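Side-chain contact in hypothetical nigD-like protein (Bacteroides caccae, PDB 3QWN), which is probably an immunity protein that protects its producer against a toxin, although its precise activity has not been established: residues A[46-49]-A[50-53]. Numbering follows the deposited sequence.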
# COMPACT_ATOMS: atom_id res chain seq x y z
N ALA A 46 1.09 -2.83 -20.52
CA ALA A 46 -0.20 -3.36 -20.91
C ALA A 46 -0.84 -4.06 -19.72
O ALA A 46 -0.26 -5.01 -19.20
CB ALA A 46 -0.02 -4.33 -22.07
N ILE A 47 -1.99 -3.59 -19.25
CA ILE A 47 -2.69 -4.33 -18.19
C ILE A 47 -3.95 -4.98 -18.86
O ILE A 47 -4.07 -4.97 -20.10
CB ILE A 47 -2.97 -3.49 -16.93
CG1 ILE A 47 -3.91 -2.30 -17.23
CG2 ILE A 47 -1.65 -3.07 -16.26
CD1 ILE A 47 -4.53 -1.59 -16.02
N SER A 48 -4.82 -5.64 -18.07
CA SER A 48 -6.02 -6.27 -18.59
C SER A 48 -6.96 -5.21 -19.16
O SER A 48 -7.17 -4.15 -18.53
CB SER A 48 -6.72 -7.09 -17.51
OG SER A 48 -7.79 -7.83 -18.08
N PRO A 49 -7.52 -5.45 -20.37
CA PRO A 49 -8.39 -4.44 -21.00
C PRO A 49 -9.51 -3.92 -20.09
O PRO A 49 -10.21 -4.70 -19.43
CB PRO A 49 -8.96 -5.17 -22.22
CG PRO A 49 -7.88 -6.14 -22.58
CD PRO A 49 -7.38 -6.64 -21.25
N ASN A 50 -9.64 -2.58 -20.06
CA ASN A 50 -10.69 -1.88 -19.33
C ASN A 50 -10.66 -2.20 -17.83
O ASN A 50 -11.72 -2.45 -17.24
CB ASN A 50 -12.08 -2.22 -19.92
CG ASN A 50 -12.30 -1.72 -21.32
OD1 ASN A 50 -12.03 -0.57 -21.67
ND2 ASN A 50 -12.89 -2.57 -22.12
N THR A 51 -9.45 -2.18 -17.22
CA THR A 51 -9.30 -2.38 -15.77
C THR A 51 -8.54 -1.22 -15.19
O THR A 51 -7.94 -0.44 -15.94
CB THR A 51 -8.63 -3.72 -15.41
OG1 THR A 51 -7.28 -3.76 -15.88
CG2 THR A 51 -9.43 -4.94 -15.91
N SER A 52 -8.57 -1.11 -13.85
CA SER A 52 -7.81 -0.16 -13.03
C SER A 52 -6.89 -0.92 -12.11
O SER A 52 -7.26 -1.97 -11.58
CB SER A 52 -8.72 0.72 -12.19
OG SER A 52 -9.45 1.60 -13.02
N ARG A 53 -5.70 -0.39 -11.93
CA ARG A 53 -4.71 -0.94 -11.02
C ARG A 53 -4.09 0.15 -10.19
O ARG A 53 -3.80 1.23 -10.71
CB ARG A 53 -3.61 -1.71 -11.77
CG ARG A 53 -4.13 -2.90 -12.54
CD ARG A 53 -3.02 -3.82 -12.99
NE ARG A 53 -2.63 -4.73 -11.93
CZ ARG A 53 -3.21 -5.90 -11.68
NH1 ARG A 53 -4.24 -6.30 -12.40
NH2 ARG A 53 -2.76 -6.67 -10.69
O HOH W 1 -5.38 -5.51 -14.85
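The guanidinium of Arg53 receives a water at its edge, in the plane of the group, with NH1 2.8 Å from the water oxygen, while the aliphatic part of the same side chain lies along Ile47. That water also donates to Thr51 OG1 at 2.8 Å and accepts a longer bond from the backbone N of Ser48, so one molecule ties both arms of the turn together. Ile47 and Arg53 run past each other in opposite directions: CG2 of Ile47 rests 3.6 Å from CD of Arg53, and CD1 of Ile47 reaches back to Arg53 CG at 3.7 Å. The Arg53 chain bends at chi3, which swings the guanidinium away from this hydrophobic pairing toward the water. CD1 of Ile47 also approaches Thr51 OG1 at 3.5 Å. This hydroxyl gives its proton to Ser48 O over 2.7 Å, meeting the carbonyl at a C=O...donor angle of 129° and tilted 26° from its plane. With chi1 at 65°, Thr51 holds OG1 between its backbone N and carbonyl carbon, and CG2 falls against Ser48 CB at 3.8 Å. These contacts span a type II beta turn from Ser48 to Thr51, with Pro49 and Asn50 at its corners, leading into strand 52-63 of the N-terminal OB domain. Backbone bonds from Thr51 to Ala19 and from Arg53 to Val17 align the outgoing arm with strand 13-19. Thr51 OG1, donor to a carbonyl and acceptor from water, thus links direct and solvent-mediated bonding across this surface turn, whose polar edge is joined partly through solvent.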